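Local coordinates for SnoaL-like domain-containing protein (Burkholderia xenovorans LB400, PDB 3EN8) that is of unknown function but has an NTF2-like, SnoaL-type fold and binds a calcium ion in the crystal, at residues F23-C36 with G47-K61. Sequence-based numbering, arbitrary orientation. Where two conformers were deposited one is given.
With CA (calcium ion), chain B.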
ATOM      1  N   PHE A  23       5.541  11.768 -19.719  1.00 20.33           N
ATOM      2  CA  PHE A  23       4.728  12.371 -18.648  1.00 16.41           C
ATOM      3  C   PHE A  23       3.312  12.610 -19.122  1.00 16.80           C
ATOM      4  O   PHE A  23       2.370  12.555 -18.337  1.00 16.73           O
ATOM      5  CB  PHE A  23       5.342  13.671 -18.130  1.00 17.36           C
ATOM      6  CG  PHE A  23       6.723  13.489 -17.578  1.00 21.34           C
ATOM      7  CD1 PHE A  23       6.923  12.788 -16.409  1.00 26.42           C
ATOM      8  CD2 PHE A  23       7.814  14.006 -18.231  1.00 27.75           C
ATOM      9  CE1 PHE A  23       8.211  12.602 -15.911  1.00 21.79           C
ATOM     10  CE2 PHE A  23       9.092  13.825 -17.728  1.00 28.86           C
ATOM     11  CZ  PHE A  23       9.274  13.122 -16.566  1.00 27.29           C
ATOM     12  N   ASP A  24       3.161  12.797 -20.427  1.00 18.48           N
ATOM     13  CA  ASP A  24       1.823  12.996 -20.998  1.00 19.96           C
ATOM     14  C   ASP A  24       1.060  11.686 -20.864  1.00 18.67           C
ATOM     15  O   ASP A  24      -0.054  11.637 -20.351  1.00 17.43           O
ATOM     16  CB  ASP A  24       1.868  13.412 -22.476  1.00 19.63           C
ATOM     17  CG  ASP A  24       2.102  14.892 -22.670  1.00 23.09           C
ATOM     18  OD1 ASP A  24       1.998  15.652 -21.682  1.00 22.78           O
ATOM     19  OD2 ASP A  24       2.403  15.294 -23.828  1.00 27.35           O
ATOM     20  N   ALA A  25       1.694  10.624 -21.324  1.00 19.59           N
ATOM     21  CA  ALA A  25       1.055   9.303 -21.340  1.00 18.94           C
ATOM     22  C   ALA A  25       0.780   8.867 -19.911  1.00 18.45           C
ATOM     23  O   ALA A  25      -0.239   8.246 -19.607  1.00 15.21           O
ATOM     24  CB  ALA A  25       1.924   8.263 -22.078  1.00 19.07           C
ATOM     25  N   GLU A  26       1.696   9.251 -19.040  1.00 19.28           N
ATOM     26  CA  GLU A  26       1.637   8.876 -17.633  1.00 16.56           C
ATOM     27  C   GLU A  26       0.430   9.491 -16.949  1.00 17.97           C
ATOM     28  O   GLU A  26      -0.005   9.007 -15.914  1.00 18.67           O
ATOM     29  CB  GLU A  26       2.912   9.275 -16.897  1.00 17.19           C
ATOM     30  CG  GLU A  26       2.983   8.777 -15.482  1.00 17.45           C
ATOM     31  CD  GLU A  26       4.232   9.218 -14.755  1.00 15.35           C
ATOM     32  OE1 GLU A  26       5.017   9.971 -15.333  1.00 19.48           O
ATOM     33  OE2 GLU A  26       4.425   8.768 -13.612  1.00 22.15           O
ATOM     34  N   HIS A  27      -0.112  10.562 -17.529  1.00 16.57           N
ATOM     35  CA  HIS A  27      -1.191  11.268 -16.842  1.00 17.11           C
ATOM     36  C   HIS A  27      -2.510  11.182 -17.551  1.00 16.07           C
ATOM     37  O   HIS A  27      -3.494  11.768 -17.139  1.00 16.89           O
ATOM     38  CB  HIS A  27      -0.761  12.678 -16.452  1.00 16.73           C
ATOM     39  CG  HIS A  27       0.313  12.658 -15.420  1.00 16.36           C
ATOM     40  ND1 HIS A  27       1.641  12.498 -15.750  1.00 14.03           N
ATOM     41  CD2 HIS A  27       0.260  12.670 -14.068  1.00 21.19           C
ATOM     42  CE1 HIS A  27       2.364  12.461 -14.642  1.00 17.03           C
ATOM     43  NE2 HIS A  27       1.552  12.552 -13.610  1.00 19.81           N
ATOM     44  N   ASP A  28      -2.533  10.340 -18.569  0.50 16.88           N
ATOM     45  CA  ASP A  28      -3.740  10.142 -19.372  0.50 16.87           C
ATOM     46  C   ASP A  28      -4.838   9.497 -18.556  0.50 16.28           C
ATOM     47  O   ASP A  28      -6.030   9.696 -18.781  0.50 15.22           O
ATOM     48  CB  ASP A  28      -3.451   9.237 -20.564  0.50 18.50           C
ATOM     49  CG  ASP A  28      -4.679   8.989 -21.399  0.50 19.07           C
ATOM     50  OD1 ASP A  28      -5.172   9.982 -21.965  0.50 13.54           O
ATOM     51  OD2 ASP A  28      -5.155   7.831 -21.473  0.50 17.78           O
ATOM     52  N   ILE A  29      -4.396   8.711 -17.594  1.00 16.98           N
ATOM     53  CA  ILE A  29      -5.295   7.833 -16.805  1.00 16.53           C
ATOM     54  C   ILE A  29      -6.138   8.595 -15.780  1.00 15.99           C
ATOM     55  O   ILE A  29      -7.098   8.065 -15.233  1.00 17.54           O
ATOM     56  CB  ILE A  29      -4.518   6.670 -16.100  1.00 15.30           C
ATOM     57  CG1 ILE A  29      -5.459   5.485 -15.848  1.00 14.80           C
ATOM     58  CG2 ILE A  29      -3.849   7.165 -14.764  1.00 11.19           C
ATOM     59  CD1 ILE A  29      -4.732   4.184 -15.321  1.00 13.73           C
ATOM     60  N   TYR A  30      -5.789   9.853 -15.523  1.00 16.20           N
ATOM     61  CA  TYR A  30      -6.440  10.614 -14.419  1.00 14.80           C
ATOM     62  C   TYR A  30      -7.631  11.416 -14.860  1.00 15.42           C
ATOM     63  O   TYR A  30      -7.656  12.013 -15.923  1.00 13.12           O
ATOM     64  CB  TYR A  30      -5.482  11.591 -13.691  1.00 14.91           C
ATOM     65  CG  TYR A  30      -4.306  10.901 -13.087  1.00 13.99           C
ATOM     66  CD1 TYR A  30      -4.387  10.325 -11.821  1.00 15.85           C
ATOM     67  CD2 TYR A  30      -3.084  10.812 -13.793  1.00 10.75           C
ATOM     68  CE1 TYR A  30      -3.308   9.644 -11.267  1.00 14.74           C
ATOM     69  CE2 TYR A  30      -1.992  10.162 -13.238  1.00 15.90           C
ATOM     70  CZ  TYR A  30      -2.096   9.586 -11.979  1.00 13.38           C
ATOM     71  OH  TYR A  30      -1.047   8.900 -11.415  1.00 14.81           O
ATOM     72  N   ASP A  31      -8.627  11.451 -13.998  1.00 13.96           N
ATOM     73  CA  ASP A  31      -9.615  12.523 -14.106  1.00 14.46           C
ATOM     74  C   ASP A  31      -8.910  13.865 -13.994  1.00 13.31           C
ATOM     75  O   ASP A  31      -7.908  13.989 -13.319  1.00 13.41           O
ATOM     76  CB  ASP A  31     -10.637  12.427 -12.987  1.00 12.63           C
ATOM     77  CG  ASP A  31     -11.758  13.415 -13.146  1.00 17.64           C
ATOM     78  OD1 ASP A  31     -12.682  13.123 -13.922  1.00 22.20           O
ATOM     79  OD2 ASP A  31     -11.738  14.470 -12.483  1.00 17.43           O
ATOM     80  N   ASP A  32      -9.507  14.886 -14.592  1.00 13.54           N
ATOM     81  CA  ASP A  32      -8.929  16.235 -14.527  1.00 14.80           C
ATOM     82  C   ASP A  32      -8.733  16.728 -13.102  1.00 13.03           C
ATOM     83  O   ASP A  32      -7.753  17.414 -12.789  1.00 13.46           O
ATOM     84  CB  ASP A  32      -9.744  17.237 -15.345  1.00 15.39           C
ATOM     85  CG  ASP A  32     -11.085  17.586 -14.705  1.00 22.50           C
ATOM     86  OD1 ASP A  32     -11.702  16.682 -14.088  1.00 30.21           O
ATOM     87  OD2 ASP A  32     -11.533  18.775 -14.824  1.00 20.90           O
ATOM     88  N   ASP A  33      -9.668  16.355 -12.242  1.00 13.19           N
ATOM     89  CA  ASP A  33      -9.669  16.800 -10.856  1.00 14.30           C
ATOM     90  C   ASP A  33      -9.117  15.743  -9.892  1.00 14.55           C
ATOM     91  O   ASP A  33      -9.351  15.795  -8.687  1.00 15.16           O
ATOM     92  CB  ASP A  33     -11.070  17.214 -10.424  1.00 12.62           C
ATOM     93  CG  ASP A  33     -11.644  18.271 -11.312  1.00 17.05           C
ATOM     94  OD1 ASP A  33     -11.037  19.329 -11.428  1.00 19.09           O
ATOM     95  OD2 ASP A  33     -12.665  17.996 -11.929  1.00 21.79           O
ATOM     96  N   ALA A  34      -8.379  14.795 -10.445  1.00 15.78           N
ATOM     97  CA  ALA A  34      -7.745  13.758  -9.654  1.00 15.17           C
ATOM     98  C   ALA A  34      -6.940  14.398  -8.526  1.00 14.85           C
ATOM     99  O   ALA A  34      -6.293  15.428  -8.698  1.00 16.03           O
ATOM    100  CB  ALA A  34      -6.778  12.878 -10.519  1.00 14.05           C
ATOM    101  N   ILE A  35      -6.979  13.724  -7.392  1.00 13.33           N
ATOM    102  CA  ILE A  35      -6.122  14.045  -6.233  1.00 14.78           C
ATOM    103  C   ILE A  35      -5.105  12.934  -5.994  1.00 15.15           C
ATOM    104  O   ILE A  35      -5.373  11.757  -6.216  1.00 15.50           O
ATOM    105  CB  ILE A  35      -6.937  14.371  -4.943  1.00 16.72           C
ATOM    106  CG1 ILE A  35      -7.818  13.197  -4.512  1.00 19.79           C
ATOM    107  CG2 ILE A  35      -7.819  15.605  -5.218  1.00 17.34           C
ATOM    108  CD1 ILE A  35      -8.503  13.315  -3.110  1.00 18.40           C
ATOM    109  N   CYS A  36      -3.927  13.362  -5.557  1.00 12.88           N
ATOM    110  CA  CYS A  36      -2.847  12.454  -5.221  1.00 13.61           C
ATOM    111  C   CYS A  36      -2.279  12.826  -3.867  1.00 12.89           C
ATOM    112  O   CYS A  36      -1.810  13.935  -3.667  1.00 15.45           O
ATOM    113  CB  CYS A  36      -1.742  12.473  -6.271  1.00 14.26           C
ATOM    114  SG  CYS A  36      -0.521  11.151  -6.011  1.00 15.27           S
ATOM    115  N   GLY A  47      -5.476  17.997  -8.935  1.00 19.46           N
ATOM    116  CA  GLY A  47      -5.510  18.146 -10.385  1.00 18.58           C
ATOM    117  C   GLY A  47      -4.440  17.464 -11.175  1.00 18.23           C
ATOM    118  O   GLY A  47      -3.267  17.447 -10.826  1.00 17.45           O
ATOM    119  N   ARG A  48      -4.887  16.882 -12.270  0.50 18.31           N
ATOM    120  CA  ARG A  48      -4.028  16.190 -13.218  0.50 19.30           C
ATOM    121  C   ARG A  48      -2.877  17.080 -13.713  0.50 18.10           C
ATOM    122  O   ARG A  48      -1.734  16.643 -13.828  0.50 17.57           O
ATOM    123  CB  ARG A  48      -4.890  15.718 -14.391  0.50 21.64           C
ATOM    124  CG  ARG A  48      -4.162  14.929 -15.442  0.50 23.25           C
ATOM    125  CD  ARG A  48      -5.131  14.383 -16.481  0.50 25.04           C
ATOM    126  NE  ARG A  48      -6.139  15.353 -16.891  0.50 22.92           N
ATOM    127  CZ  ARG A  48      -7.172  15.068 -17.667  0.50 24.59           C
ATOM    128  NH1 ARG A  48      -7.333  13.829 -18.104  0.50 29.18           N
ATOM    129  NH2 ARG A  48      -8.043  16.018 -18.004  0.50 25.05           N
HETATM  130  N   MSE A  49      -3.189  18.344 -13.964  0.67 17.55           N
HETATM  131  CA  MSE A  49      -2.216  19.268 -14.534  0.67 17.89           C
HETATM  132  C   MSE A  49      -1.084  19.480 -13.553  0.67 16.41           C
HETATM  133  O   MSE A  49       0.086  19.419 -13.903  0.67 15.94           O
HETATM  134  CB  MSE A  49      -2.870  20.620 -14.858  0.67 18.89           C
HETATM  135  CG  MSE A  49      -1.878  21.664 -15.305  0.67 22.15           C
HETATM  136 SE   MSE A  49      -2.731  23.384 -15.574  0.50 28.56          SE
HETATM  137  CE  MSE A  49      -2.842  23.917 -13.695  0.67 26.42           C
ATOM    138  N   ASN A  50      -1.476  19.715 -12.311  1.00 17.96           N
ATOM    139  CA  ASN A  50      -0.530  20.018 -11.213  1.00 19.31           C
ATOM    140  C   ASN A  50       0.307  18.789 -10.936  1.00 18.65           C
ATOM    141  O   ASN A  50       1.513  18.878 -10.740  1.00 18.65           O
ATOM    142  CB  ASN A  50      -1.225  20.501  -9.921  1.00 22.11           C
ATOM    143  CG  ASN A  50      -1.491  22.000  -9.926  1.00 26.62           C
ATOM    144  OD1 ASN A  50      -1.101  22.713 -10.855  1.00 31.38           O
ATOM    145  ND2 ASN A  50      -2.155  22.481  -8.885  1.00 29.60           N
ATOM    146  N   LEU A  51      -0.358  17.630 -10.963  1.00 16.92           N
ATOM    147  CA  LEU A  51       0.306  16.355 -10.664  1.00 15.94           C
ATOM    148  C   LEU A  51       1.410  16.081 -11.688  1.00 16.63           C
ATOM    149  O   LEU A  51       2.537  15.741 -11.350  1.00 17.40           O
ATOM    150  CB  LEU A  51      -0.710  15.195 -10.653  1.00 16.76           C
ATOM    151  CG  LEU A  51      -0.165  13.851 -10.182  1.00 15.86           C
ATOM    152  CD1 LEU A  51       0.409  13.931  -8.761  1.00 15.81           C
ATOM    153  CD2 LEU A  51      -1.284  12.797 -10.312  1.00 14.84           C
ATOM    154  N   GLN A  52       1.081  16.318 -12.944  1.00 15.92           N
ATOM    155  CA  GLN A  52       2.021  16.057 -14.036  1.00 15.58           C
ATOM    156  C   GLN A  52       3.219  17.002 -13.975  1.00 16.13           C
ATOM    157  O   GLN A  52       4.370  16.596 -14.200  1.00 16.73           O
ATOM    158  CB  GLN A  52       1.345  16.179 -15.390  1.00 16.35           C
ATOM    159  CG  GLN A  52       2.321  16.076 -16.540  1.00 13.74           C
ATOM    160  CD  GLN A  52       1.657  15.864 -17.890  1.00 20.31           C
ATOM    161  OE1 GLN A  52       0.453  15.568 -18.000  1.00 18.96           O
ATOM    162  NE2 GLN A  52       2.448  16.017 -18.929  1.00 17.87           N
ATOM    163  N   ALA A  53       2.935  18.266 -13.693  1.00 17.55           N
ATOM    164  CA  ALA A  53       3.969  19.303 -13.701  1.00 18.18           C
ATOM    165  C   ALA A  53       4.922  19.045 -12.555  1.00 17.86           C
ATOM    166  O   ALA A  53       6.149  19.149 -12.687  1.00 15.64           O
ATOM    167  CB  ALA A  53       3.360  20.713 -13.595  1.00 19.45           C
ATOM    168  N   LEU A  54       4.351  18.648 -11.428  1.00 19.73           N
ATOM    169  CA  LEU A  54       5.155  18.427 -10.224  1.00 19.23           C
ATOM    170  C   LEU A  54       6.051  17.218 -10.448  1.00 20.22           C
ATOM    171  O   LEU A  54       7.252  17.264 -10.175  1.00 19.58           O
ATOM    172  CB  LEU A  54       4.291  18.271  -8.967  1.00 19.85           C
ATOM    173  CG  LEU A  54       3.659  19.565  -8.446  1.00 21.14           C
ATOM    174  CD1 LEU A  54       2.653  19.266  -7.311  1.00 22.12           C
ATOM    175  CD2 LEU A  54       4.733  20.595  -8.000  1.00 16.97           C
ATOM    176  N   ARG A  55       5.481  16.154 -11.009  1.00 19.67           N
ATOM    177  CA  ARG A  55       6.259  14.916 -11.218  1.00 19.52           C
ATOM    178  C   ARG A  55       7.364  15.131 -12.255  1.00 21.73           C
ATOM    179  O   ARG A  55       8.465  14.578 -12.153  1.00 20.94           O
ATOM    180  CB  ARG A  55       5.371  13.745 -11.637  1.00 18.60           C
ATOM    181  CG  ARG A  55       4.598  13.129 -10.451  1.00 15.26           C
ATOM    182  CD  ARG A  55       3.532  12.164 -10.938  1.00 17.30           C
ATOM    183  NE  ARG A  55       2.880  11.442  -9.858  1.00 17.18           N
ATOM    184  CZ  ARG A  55       1.807  10.686 -10.052  1.00 13.81           C
ATOM    185  NH1 ARG A  55       1.302  10.594 -11.257  1.00 13.23           N
ATOM    186  NH2 ARG A  55       1.277  10.003  -9.052  1.00 14.00           N
ATOM    187  N   SER A  56       7.050  15.967 -13.230  1.00 20.82           N
ATOM    188  CA  SER A  56       7.924  16.163 -14.403  1.00 21.52           C
ATOM    189  C   SER A  56       9.127  16.972 -13.991  1.00 21.81           C
ATOM    190  O   SER A  56      10.205  16.918 -14.603  1.00 23.28           O
ATOM    191  CB  SER A  56       7.195  16.895 -15.530  1.00 22.36           C
ATOM    192  OG  SER A  56       6.399  15.989 -16.252  1.00 30.49           O
ATOM    193  N   HIS A  57       8.904  17.729 -12.937  1.00 23.45           N
ATOM    194  CA  HIS A  57       9.865  18.705 -12.439  1.00 26.05           C
ATOM    195  C   HIS A  57      10.872  17.993 -11.575  1.00 27.50           C
ATOM    196  O   HIS A  57      12.095  18.126 -11.718  1.00 26.61           O
ATOM    197  CB  HIS A  57       9.158  19.761 -11.580  1.00 27.42           C
ATOM    198  CG  HIS A  57      10.076  20.825 -11.070  1.00 29.52           C
ATOM    199  ND1 HIS A  57      10.527  20.860  -9.766  1.00 33.77           N
ATOM    200  CD2 HIS A  57      10.666  21.867 -11.700  1.00 32.14           C
ATOM    201  CE1 HIS A  57      11.335  21.896  -9.612  1.00 32.68           C
ATOM    202  NE2 HIS A  57      11.438  22.520 -10.770  1.00 33.34           N
ATOM    203  N   HIS A  58      10.309  17.269 -10.631  1.00 28.86           N
ATOM    204  CA  HIS A  58      11.093  16.450  -9.707  1.00 30.61           C
ATOM    205  C   HIS A  58      10.251  15.386  -9.011  1.00 29.36           C
ATOM    206  O   HIS A  58       9.196  15.701  -8.459  1.00 29.55           O
ATOM    207  CB  HIS A  58      11.771  17.340  -8.670  1.00 32.87           C
ATOM    208  CG  HIS A  58      12.599  16.581  -7.689  1.00 35.22           C
ATOM    209  ND1 HIS A  58      13.966  16.451  -7.812  1.00 35.25           N
ATOM    210  CD2 HIS A  58      12.249  15.870  -6.590  1.00 37.29           C
ATOM    211  CE1 HIS A  58      14.425  15.711  -6.819  1.00 35.32           C
ATOM    212  NE2 HIS A  58      13.405  15.348  -6.061  1.00 36.25           N
ATOM    213  N   PRO A  59      10.743  14.130  -8.980  1.00 27.94           N
ATOM    214  CA  PRO A  59      12.109  13.730  -9.353  1.00 28.49           C
ATOM    215  C   PRO A  59      12.316  13.448 -10.842  1.00 27.04           C
ATOM    216  O   PRO A  59      13.416  13.122 -11.281  1.00 28.47           O
ATOM    217  CB  PRO A  59      12.312  12.437  -8.551  1.00 27.87           C
ATOM    218  CG  PRO A  59      10.950  11.830  -8.483  1.00 28.42           C
ATOM    219  CD  PRO A  59       9.958  12.989  -8.475  1.00 29.12           C
ATOM    220  N   GLY A  60      11.257  13.612 -11.613  1.00 26.56           N
ATOM    221  CA  GLY A  60      11.311  13.302 -13.045  1.00 24.91           C
ATOM    222  C   GLY A  60      11.390  11.813 -13.301  1.00 24.91           C
ATOM    223  O   GLY A  60      11.073  11.013 -12.441  1.00 25.63           O
ATOM    224  N   LYS A  61      11.843  11.455 -14.491  1.00 23.48           N
ATOM    225  CA  LYS A  61      11.896  10.050 -14.910  1.00 25.04           C
ATOM    226  C   LYS A  61      12.801   9.199 -14.005  1.00 22.08           C
ATOM    227  O   LYS A  61      13.953   9.555 -13.758  1.00 20.08           O
ATOM    228  CB  LYS A  61      12.396   9.949 -16.352  1.00 26.19           C
ATOM    229  CG  LYS A  61      12.359   8.540 -16.906  1.00 26.99           C
ATOM    230  CD  LYS A  61      13.262   8.415 -18.085  1.00 31.31           C
ATOM    231  CE  LYS A  61      13.420   6.977 -18.513  1.00 32.56           C
ATOM    232  NZ  LYS A  61      14.270   6.916 -19.728  1.00 33.99           N
TER
HETATM  233 CA    CA B 128     -13.069  19.686 -13.598  1.00 22.38          CA
HETATM  234  O   HOH W   1      -6.042  19.247 -14.171  1.00 25.29           O
HETATM  235  O   HOH W   2     -11.901  21.488 -12.660  1.00 25.18           O
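His-27 and Gln-52 meet ring to backbone: Gln-52 CA sits over the centre of the imidazole, 3.6 Å from its centroid, a CH-pi contact. A bond from His-27 ND1 to Phe-23 O (2.7 Å), in the carbonyl plane, fixes the rotation of the ring. Two further CH-pi contacts flank it on helix 48-57. On one side Ser-56 CA lies over the face of Phe-23, while on the other Leu-51 CD2 presses on Tyr-30, off-centre toward the ring's rim, with Ile-29 CG2 on the opposite face. The other branch of Leu-51 turns to the strand, where CD1 reaches Cys-36 CB at 3.6 Å.

Arg-55 carries the polar contact on the sheet side. Its chain runs extended from CG to NE, past the edge of His-27, and delivers NH1 to Tyr-30 OH at 2.9 Å, almost straight (171°) and in the guanidinium plane. Glu-106, on strand 102-111, bonds that same hydroxyl and forms a salt bridge with Arg-55 NH2, so the arginine's charge is probably balanced from the sheet. Nearer the surface, Gln-52 NE2 donates to the anti side of Asp-24 OD1 (2.8 Å), the amide turned 69° from the carboxylate. Arg-48, bent at chi3 (43°), lays its guanidinium over the backbone at Asp-31 and Asp-32.

Backbone bonds close the other end. Gly-47 N, at the N-cap position, donates to Ala-34 O (2.7 Å), and Arg-48 N to Asp-32 O (3.0 Å); a water links Asp-32 O to Met-49 N. At this corner Asp-32 OD2, Asp-33 OD2 and a second water bind the calcium ion. The contact packs helix 48-57 against segment 23-36 at the edge of the curved sheet of the NTF2-like, SnoaL-type fold, beside the calcium site.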